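Local coordinates for protein 3-oxoadipate enol-lactonase (Burkholderia xenovorans, PDB 2XUA) that probably hydrolyses 3-oxoadipate enol-lactone to 3-oxoadipate in the breakdown of catechol and related aromatics, at residues 16-21 with 87-92; 77-82 with 106-111; 238-243 with 255-260. All coordinates share one frame; numbering follows the deposited sequence.

Overall arrangement
The three contacts join helices to the central sheet, or to each other, in an alpha/beta hydrolase fold. Interactions 1 and 2 share helix 75-88: the chain around its C-terminal end meets strand 12-19, while its earlier turns cross helix 101-112. Their centres are about 16 Å apart and their nearest atoms about 5 Å. Interaction 3 reaches the same sheet near its other border, its centre about 25 Å from that of interaction 1 and about 22 Å from that of interaction 2. Helix 101-112 follows the probable nucleophile elbow at Ser100, and segment 238-243 runs up to His244, the likely triad histidine. Laevulinic acid sits in a pocket that includes Arg157, whose carbonyl receives a weak hydrogen bond from Ser243 of interaction 3.

Interaction 1 of 3, residues 16-21 with 87-92; sequences YRIDGE and DTLKIA
Leu89 sends its two methyls to different residues of strand 12-19. CD2 meets the outer end of the Tyr16 ring, 4.0 Å from Tyr16 CE1 and 3.9 Å from Tyr16 OH, approaching the ring obliquely. CD1 meets the Ile18 side chain tip to tip, with Leu89 CD1 and Ile18 CD1 4.1 Å apart. The two strand residues stand on one side of the strand. Tyr16 carries CG between its backbone N and carbonyl carbon (chi1 67°), and the ring extends to the Leu89 fork; Ile18 has an extended end (chi2 171°), which puts CD1 forward. The contact is van der Waals packing, two leucine methyls against a phenol ring end and an isoleucine tip; no hydrogen bond crosses between the segments.

Further out, Leu56 of strand 54-58 touches Leu89 and Ile91, and Trp28 touches Ile18 and Ile91. Lys90, the first residue to leave helical angles, takes a positive phi (60°) in a Schellman motif, one of whose bonds runs from Lys90 N to Asp87 O, 3.0 Å. Arg22 binds the Leu89 carbonyl, and Arg116 binds Asp87 and the carbonyls of Ile91 and Ala92. Away from the helix, Arg17 forms a salt bridge with Asp176 of the second subunit; Asp19 is hydrogen-bonded to His180 of the second subunit and forms a salt bridge with Arg57 of its own chain, so the opposite side of the strand faces the second subunit. The contact joins the C-terminal end region of helix 75-88 to strand 12-19, second from the edge of the mixed alpha/beta hydrolase sheet, beside the outermost strand 6-9.

Interaction 2 of 3, residues 77-82 with 106-111; sequences QLTGDV and GVALAA
Between Thr79 and Val82 on one helix and Ala108 and Leu109 on the other, no aromatic ring or other flat side chain takes part; the interface is made of methyls and one hydroxyl. Flat groups lie around it: Phe96 of strand 94-99 is touched by Val82 and Leu109, and His113, just after helix 101-112, by Thr79. This is the packing of two neighbouring helices in the alpha/beta hydrolase fold. Helix 75-88 leads into strand 94-99, and helix 101-112 leads out of it to strand 117-123. The two short axes approach to 9.5 Å and cross at -69°, steeply enough that the contact stays local, centred on Thr79 and Leu109, whose CA atoms lie 6.2 Å apart.

The modelled approach of the Thr79 and Leu109 methyls is too short to be real, and the leucine torsions are eclipsed (chi2 -2°), so the exact placing of the leucine branches is doubtful. As modelled, Leu109 CD2 lies against the fork of Val82, 3.8 Å from both Val82 CG1 and Val82 CG2, which straddle it. With CG1 opposite the backbone N (chi1 174°), both methyls of Val82 turn to that leucine branch. Val82 also touches Thr105, so the valine is enclosed by helix and strand alike; its side chain lies near the probable nucleophile elbow without touching it. No hydrogen bond crosses the interface. The hydroxyl of Thr79 instead donates to the carbonyl of Ile75, one turn earlier in its own helix, while its oxygen rests beside a methyl of the other helix, with Thr79 OG1 and Ala108 CB 3.4 Å apart.

Interaction 3 of 3, residues 238-243 with 255-260; sequences VELDAS and TKTVVD
Thr257 OG1 is hydrogen-bonded to the carbonyl of Ala253, one turn back in helix 251-263, and this bond leaves the methyl of Thr257 to face strand 236-240. With CG2 opposite the backbone N (chi1 -54° to OG1), that methyl meets Val238 tip to tip. It settles over the fork of the valine, with Thr257 CG2 3.9 Å from Val238 CG2 and 4.0 Å from Val238 CG1. On its oxygen side Thr257 has a looser neighbour: Leu240 CD2 stands 4.4 Å from Thr257 OG1. No hydrogen bond crosses between the segments.

The pair joins the last strand and the last helix of the alpha/beta hydrolase fold, the strand forming one border of the sheet within this chain. Leu210 of the adjoining strand 209-214 touches both Val238 and Thr257, and Ile212 of the same strand touches Leu240 and Val258.

Past the strand the chain bends in an inverse gamma turn centred on Asp241, with Ala242 N bonded to Leu240 O at 2.8 Å. The Asp241 carboxylate bonds to His216, and the probable triad histidine follows Ser243, whose OG makes a weak hydrogen bond to the carbonyl of Arg157, a residue of the laevulinic acid pocket. On the helix, Lys256 NZ and Asp260 OD2 form a salt bridge at 3.4 Å, one turn apart.

Interaction 1 of 3, residues 16-21 with 87-92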
loop_
_atom_site.group_PDB
_atom_site.type_symbol
_atom_site.label_atom_id
_atom_site.label_comp_id
_atom_site.label_asym_id
_atom_site.label_seq_id
_atom_site.Cartn_x
_atom_site.Cartn_y
_atom_site.Cartn_z
ATOM N N TYR B 16 11.073 -2.398 -6.598
ATOM C CA TYR B 16 11.382 -3.413 -5.583
ATOM C C TYR B 16 11.582 -2.814 -4.183
ATOM O O TYR B 16 11.743 -1.582 -4.032
ATOM C CB TYR B 16 12.634 -4.253 -5.990
ATOM C CG TYR B 16 13.924 -3.462 -5.994
ATOM C CD1 TYR B 16 14.728 -3.371 -4.842
ATOM C CD2 TYR B 16 14.342 -2.799 -7.158
ATOM C CE1 TYR B 16 15.921 -2.585 -4.846
ATOM C CE2 TYR B 16 15.514 -2.034 -7.177
ATOM C CZ TYR B 16 16.295 -1.939 -6.027
ATOM O OH TYR B 16 17.451 -1.164 -6.042
ATOM N N ARG B 17 11.657 -3.688 -3.196
ATOM C CA ARG B 17 11.829 -3.252 -1.788
ATOM C C ARG B 17 12.638 -4.211 -1.034
ATOM O O ARG B 17 12.367 -5.400 -1.108
ATOM C CB ARG B 17 10.471 -3.071 -1.124
ATOM C CG ARG B 17 10.527 -2.511 0.280
ATOM C CD ARG B 17 9.140 -1.922 0.648
ATOM N NE ARG B 17 8.854 -0.638 -0.028
ATOM C CZ ARG B 17 7.722 0.045 0.099
ATOM N NH1 ARG B 17 6.732 -0.417 0.833
ATOM N NH2 ARG B 17 7.543 1.139 -0.574
ATOM N N ILE B 18 13.621 -3.711 -0.284
ATOM C CA ILE B 18 14.486 -4.597 0.530
ATOM C C ILE B 18 14.276 -4.375 2.080
ATOM O O ILE B 18 14.191 -3.222 2.545
ATOM C CB ILE B 18 15.972 -4.384 0.170
ATOM C CG1 ILE B 18 16.246 -4.782 -1.287
ATOM C CG2 ILE B 18 16.928 -5.150 1.147
ATOM C CD1 ILE B 18 17.646 -4.422 -1.820
ATOM N N ASP B 19 14.150 -5.445 2.865
ATOM C CA ASP B 19 14.137 -5.297 4.323
ATOM C C ASP B 19 15.171 -6.238 4.942
ATOM O O ASP B 19 15.613 -7.176 4.297
ATOM C CB ASP B 19 12.732 -5.589 4.895
ATOM C CG ASP B 19 11.682 -4.617 4.414
ATOM O OD1 ASP B 19 11.413 -3.643 5.175
ATOM O OD2 ASP B 19 11.102 -4.835 3.293
ATOM N N GLY B 20 15.539 -5.975 6.212
ATOM C CA GLY B 20 16.644 -6.653 6.857
ATOM C C GLY B 20 17.918 -5.862 6.520
ATOM O O GLY B 20 17.890 -4.917 5.749
ATOM N N GLU B 21 19.056 -6.231 7.087
ATOM C CA GLU B 21 20.294 -5.425 6.906
ATOM C C GLU B 21 20.865 -5.764 5.521
ATOM O O GLU B 21 21.362 -6.854 5.349
ATOM C CB GLU B 21 21.279 -5.841 7.998
ATOM C CG GLU B 21 21.556 -4.786 9.080
ATOM C CD GLU B 21 20.335 -3.986 9.537
ATOM O OE1 GLU B 21 20.321 -2.731 9.326
ATOM O OE2 GLU B 21 19.407 -4.606 10.113
ATOM N N ASP B 87 20.154 -10.684 -10.084
ATOM C CA ASP B 87 21.438 -10.363 -10.714
ATOM C C ASP B 87 21.855 -8.917 -10.471
ATOM O O ASP B 87 23.016 -8.638 -10.094
ATOM C CB ASP B 87 21.344 -10.625 -12.226
ATOM C CG ASP B 87 21.397 -12.111 -12.570
ATOM O OD1 ASP B 87 21.656 -12.969 -11.693
ATOM O OD2 ASP B 87 21.173 -12.424 -13.751
ATOM N N THR B 88 20.912 -8.006 -10.674
ATOM C CA THR B 88 21.077 -6.551 -10.428
ATOM C C THR B 88 21.526 -6.276 -9.006
ATOM O O THR B 88 22.358 -5.399 -8.790
ATOM C CB THR B 88 19.766 -5.720 -10.667
ATOM O OG1 THR B 88 19.425 -5.741 -12.058
ATOM C CG2 THR B 88 19.961 -4.268 -10.285
ATOM N N LEU B 89 20.934 -6.992 -8.047
ATOM C CA LEU B 89 21.293 -6.845 -6.606
ATOM C C LEU B 89 22.490 -7.689 -6.144
ATOM O O LEU B 89 22.871 -7.669 -4.995
ATOM C CB LEU B 89 20.042 -7.052 -5.732
ATOM C CG LEU B 89 18.878 -6.128 -6.067
ATOM C CD1 LEU B 89 17.639 -6.564 -5.286
ATOM C CD2 LEU B 89 19.178 -4.640 -5.745
ATOM N N LYS B 90 23.132 -8.372 -7.108
ATOM C CA LYS B 90 24.238 -9.314 -6.845
ATOM C C LYS B 90 23.813 -10.478 -5.944
ATOM O O LYS B 90 24.629 -11.085 -5.224
ATOM C CB LYS B 90 25.536 -8.591 -6.372
ATOM C CG LYS B 90 26.058 -7.552 -7.399
ATOM C CD LYS B 90 26.999 -6.501 -6.719
ATOM C CE LYS B 90 26.408 -5.030 -6.661
ATOM N NZ LYS B 90 25.829 -4.452 -5.331
ATOM N N ILE B 91 22.520 -10.778 -5.945
ATOM C CA ILE B 91 22.024 -11.887 -5.116
ATOM C C ILE B 91 22.342 -13.215 -5.839
ATOM O O ILE B 91 21.847 -13.417 -6.946
ATOM C CB ILE B 91 20.523 -11.817 -4.923
ATOM C CG1 ILE B 91 20.147 -10.621 -4.052
ATOM C CG2 ILE B 91 20.010 -13.127 -4.332
ATOM C CD1 ILE B 91 18.665 -10.371 -4.024
ATOM N N ALA B 92 23.118 -14.097 -5.224
ATOM C CA ALA B 92 23.515 -15.284 -5.955
ATOM C C ALA B 92 22.554 -16.462 -5.781
ATOM O O ALA B 92 22.446 -17.284 -6.682
ATOM C CB ALA B 92 24.947 -15.719 -5.611
#

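Interaction 2 of 3, residues 77-82 with 106-111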
loop_
_atom_site.group_PDB
_atom_site.type_symbol
_atom_site.label_atom_id
_atom_site.label_comp_id
_atom_site.label_asym_id
_atom_site.label_seq_id
_atom_site.Cartn_x
_atom_site.Cartn_y
_atom_site.Cartn_z
ATOM N N GLN B 77 9.197 -14.728 -19.131
ATOM C CA GLN B 77 9.482 -13.348 -18.824
ATOM C C GLN B 77 9.451 -13.202 -17.273
ATOM O O GLN B 77 10.314 -12.550 -16.654
ATOM C CB GLN B 77 8.482 -12.389 -19.442
ATOM C CG GLN B 77 8.802 -11.986 -20.917
ATOM C CD GLN B 77 7.584 -11.416 -21.584
ATOM O OE1 GLN B 77 6.467 -11.755 -21.199
ATOM N NE2 GLN B 77 7.779 -10.527 -22.573
ATOM N N LEU B 78 8.460 -13.820 -16.663
ATOM C CA LEU B 78 8.287 -13.692 -15.214
ATOM C C LEU B 78 9.437 -14.288 -14.437
ATOM O O LEU B 78 9.843 -13.745 -13.405
ATOM C CB LEU B 78 6.933 -14.255 -14.753
ATOM C CG LEU B 78 5.655 -13.670 -15.376
ATOM C CD1 LEU B 78 4.524 -14.554 -14.925
ATOM C CD2 LEU B 78 5.370 -12.204 -14.971
ATOM N N THR B 79 9.957 -15.404 -14.896
ATOM C CA THR B 79 11.075 -16.029 -14.243
ATOM C C THR B 79 12.331 -15.143 -14.423
ATOM O O THR B 79 13.098 -14.934 -13.466
ATOM C CB THR B 79 11.291 -17.439 -14.787
ATOM O OG1 THR B 79 10.130 -18.235 -14.533
ATOM C CG2 THR B 79 12.418 -18.170 -14.041
ATOM N N GLY B 80 12.517 -14.627 -15.635
ATOM C CA GLY B 80 13.674 -13.834 -15.985
ATOM C C GLY B 80 13.677 -12.482 -15.282
ATOM O O GLY B 80 14.735 -11.886 -15.018
ATOM N N ASP B 81 12.475 -12.005 -14.972
ATOM C CA ASP B 81 12.333 -10.830 -14.165
ATOM C C ASP B 81 12.985 -11.058 -12.786
ATOM O O ASP B 81 13.727 -10.192 -12.341
ATOM C CB ASP B 81 10.864 -10.452 -14.041
ATOM C CG ASP B 81 10.329 -9.836 -15.304
ATOM O OD1 ASP B 81 11.107 -9.615 -16.289
ATOM O OD2 ASP B 81 9.146 -9.504 -15.319
ATOM N N VAL B 82 12.713 -12.189 -12.142
ATOM C CA VAL B 82 13.223 -12.497 -10.761
ATOM C C VAL B 82 14.709 -12.589 -10.890
ATOM O O VAL B 82 15.447 -11.892 -10.197
ATOM C CB VAL B 82 12.675 -13.826 -10.174
ATOM C CG1 VAL B 82 13.361 -14.163 -8.786
ATOM C CG2 VAL B 82 11.152 -13.748 -9.961
ATOM N N GLY B 106 7.716 -19.645 -8.827
ATOM C CA GLY B 106 8.606 -20.358 -7.965
ATOM C C GLY B 106 8.808 -21.794 -8.445
ATOM O O GLY B 106 9.918 -22.343 -8.357
ATOM N N VAL B 107 7.735 -22.416 -8.949
ATOM C CA VAL B 107 7.906 -23.741 -9.577
ATOM C C VAL B 107 8.854 -23.629 -10.760
ATOM O O VAL B 107 9.766 -24.430 -10.846
ATOM C CB VAL B 107 6.539 -24.381 -10.023
ATOM C CG1 VAL B 107 6.763 -25.629 -10.882
ATOM C CG2 VAL B 107 5.672 -24.640 -8.800
ATOM N N ALA B 108 8.667 -22.661 -11.660
ATOM C CA ALA B 108 9.589 -22.473 -12.791
ATOM C C ALA B 108 11.045 -22.236 -12.341
ATOM O O ALA B 108 12.019 -22.772 -12.947
ATOM C CB ALA B 108 9.164 -21.375 -13.657
ATOM N N LEU B 109 11.197 -21.405 -11.314
ATOM C CA LEU B 109 12.498 -21.020 -10.822
ATOM C C LEU B 109 13.157 -22.238 -10.215
ATOM O O LEU B 109 14.303 -22.539 -10.573
ATOM C CB LEU B 109 12.339 -19.915 -9.783
ATOM C CG LEU B 109 12.764 -18.469 -9.944
ATOM C CD1 LEU B 109 13.460 -17.990 -11.206
ATOM C CD2 LEU B 109 11.673 -17.487 -9.427
ATOM N N ALA B 110 12.458 -22.969 -9.346
ATOM C CA ALA B 110 13.044 -24.139 -8.729
ATOM C C ALA B 110 13.382 -25.274 -9.712
ATOM O O ALA B 110 14.284 -26.046 -9.413
ATOM C CB ALA B 110 12.185 -24.687 -7.590
ATOM N N ALA B 111 12.616 -25.384 -10.810
ATOM C CA ALA B 111 12.790 -26.427 -11.823
ATOM C C ALA B 111 13.916 -26.107 -12.802
ATOM O O ALA B 111 14.718 -26.971 -13.158
ATOM C CB ALA B 111 11.449 -26.611 -12.608
#

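Interaction 3 of 3, residues 238-243 with 255-260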
loop_
_atom_site.group_PDB
_atom_site.type_symbol
_atom_site.label_atom_id
_atom_site.label_comp_id
_atom_site.label_asym_id
_atom_site.label_seq_id
_atom_site.Cartn_x
_atom_site.Cartn_y
_atom_site.Cartn_z
ATOM N N VAL B 238 1.137 -28.214 3.698
ATOM C CA VAL B 238 0.472 -27.638 4.885
ATOM C C VAL B 238 -0.767 -26.873 4.412
ATOM O O VAL B 238 -0.719 -26.093 3.466
ATOM C CB VAL B 238 1.386 -26.627 5.698
ATOM C CG1 VAL B 238 0.612 -25.984 6.807
ATOM C CG2 VAL B 238 2.594 -27.307 6.343
ATOM N N GLU B 239 -1.884 -27.092 5.087
ATOM C CA GLU B 239 -3.134 -26.542 4.661
ATOM C C GLU B 239 -3.623 -25.623 5.770
ATOM O O GLU B 239 -3.640 -25.996 6.929
ATOM C CB GLU B 239 -4.152 -27.669 4.335
ATOM C CG GLU B 239 -5.467 -27.153 3.846
ATOM C CD GLU B 239 -6.392 -28.281 3.381
ATOM O OE1 GLU B 239 -5.906 -29.198 2.715
ATOM O OE2 GLU B 239 -7.585 -28.244 3.706
ATOM N N LEU B 240 -3.955 -24.395 5.403
ATOM C CA LEU B 240 -4.399 -23.418 6.348
ATOM C C LEU B 240 -5.878 -23.148 6.182
ATOM O O LEU B 240 -6.389 -23.228 5.075
ATOM C CB LEU B 240 -3.632 -22.109 6.110
ATOM C CG LEU B 240 -2.120 -22.146 6.259
ATOM C CD1 LEU B 240 -1.598 -20.725 5.849
ATOM C CD2 LEU B 240 -1.720 -22.482 7.718
ATOM N N ASP B 241 -6.542 -22.838 7.287
ATOM C CA ASP B 241 -7.961 -22.464 7.279
ATOM C C ASP B 241 -8.218 -21.077 6.678
ATOM O O ASP B 241 -8.608 -20.135 7.377
ATOM C CB ASP B 241 -8.552 -22.542 8.687
ATOM C CG ASP B 241 -10.107 -22.444 8.692
ATOM O OD1 ASP B 241 -10.767 -22.389 7.633
ATOM O OD2 ASP B 241 -10.649 -22.438 9.781
ATOM N N ALA B 242 -8.037 -20.996 5.364
ATOM C CA ALA B 242 -8.120 -19.735 4.675
ATOM C C ALA B 242 -8.540 -19.997 3.241
ATOM O O ALA B 242 -8.647 -21.142 2.801
ATOM C CB ALA B 242 -6.751 -19.001 4.746
ATOM N N SER B 243 -8.839 -18.936 2.530
ATOM C CA SER B 243 -9.088 -18.995 1.097
ATOM C C SER B 243 -7.749 -18.674 0.405
ATOM O O SER B 243 -6.681 -19.113 0.865
ATOM C CB SER B 243 -10.205 -18.010 0.738
ATOM O OG SER B 243 -10.467 -18.051 -0.662
ATOM N N THR B 255 3.032 -17.102 8.411
ATOM C CA THR B 255 4.352 -16.644 8.785
ATOM C C THR B 255 5.173 -17.708 9.520
ATOM O O THR B 255 6.286 -18.055 9.097
ATOM C CB THR B 255 4.311 -15.301 9.549
ATOM O OG1 THR B 255 3.657 -14.309 8.726
ATOM C CG2 THR B 255 5.726 -14.845 9.799
ATOM N N LYS B 256 4.599 -18.264 10.568
ATOM C CA LYS B 256 5.226 -19.327 11.328
ATOM C C LYS B 256 5.612 -20.501 10.443
ATOM O O LYS B 256 6.753 -21.002 10.527
ATOM C CB LYS B 256 4.276 -19.771 12.463
ATOM C CG LYS B 256 4.788 -20.887 13.381
ATOM C CD LYS B 256 5.859 -20.379 14.389
ATOM C CE LYS B 256 6.494 -21.481 15.300
ATOM N NZ LYS B 256 5.501 -22.516 15.716
ATOM N N THR B 257 4.661 -20.952 9.611
ATOM C CA THR B 257 4.928 -22.095 8.770
ATOM C C THR B 257 6.121 -21.850 7.844
ATOM O O THR B 257 7.002 -22.694 7.739
ATOM C CB THR B 257 3.688 -22.459 7.922
ATOM O OG1 THR B 257 2.551 -22.626 8.804
ATOM C CG2 THR B 257 3.943 -23.742 7.175
ATOM N N VAL B 258 6.111 -20.709 7.164
ATOM C CA VAL B 258 7.141 -20.356 6.218
ATOM C C VAL B 258 8.469 -20.151 6.977
ATOM O O VAL B 258 9.478 -20.663 6.529
ATOM C CB VAL B 258 6.739 -19.157 5.363
ATOM C CG1 VAL B 258 7.826 -18.794 4.421
ATOM C CG2 VAL B 258 5.535 -19.590 4.457
ATOM N N VAL B 259 8.435 -19.511 8.150
ATOM C CA VAL B 259 9.693 -19.271 8.881
ATOM C C VAL B 259 10.316 -20.603 9.364
ATOM O O VAL B 259 11.517 -20.822 9.170
ATOM C CB VAL B 259 9.586 -18.179 9.931
ATOM C CG1 VAL B 259 10.924 -18.047 10.804
ATOM C CG2 VAL B 259 9.287 -16.810 9.253
ATOM N N ASP B 260 9.513 -21.508 9.952
ATOM C CA ASP B 260 10.064 -22.737 10.522
ATOM C C ASP B 260 10.622 -23.597 9.397
ATOM O O ASP B 260 11.719 -24.163 9.525
ATOM C CB ASP B 260 9.019 -23.525 11.341
ATOM C CG ASP B 260 8.499 -22.761 12.566
ATOM O OD1 ASP B 260 9.058 -21.729 13.032
ATOM O OD2 ASP B 260 7.468 -23.212 13.075
#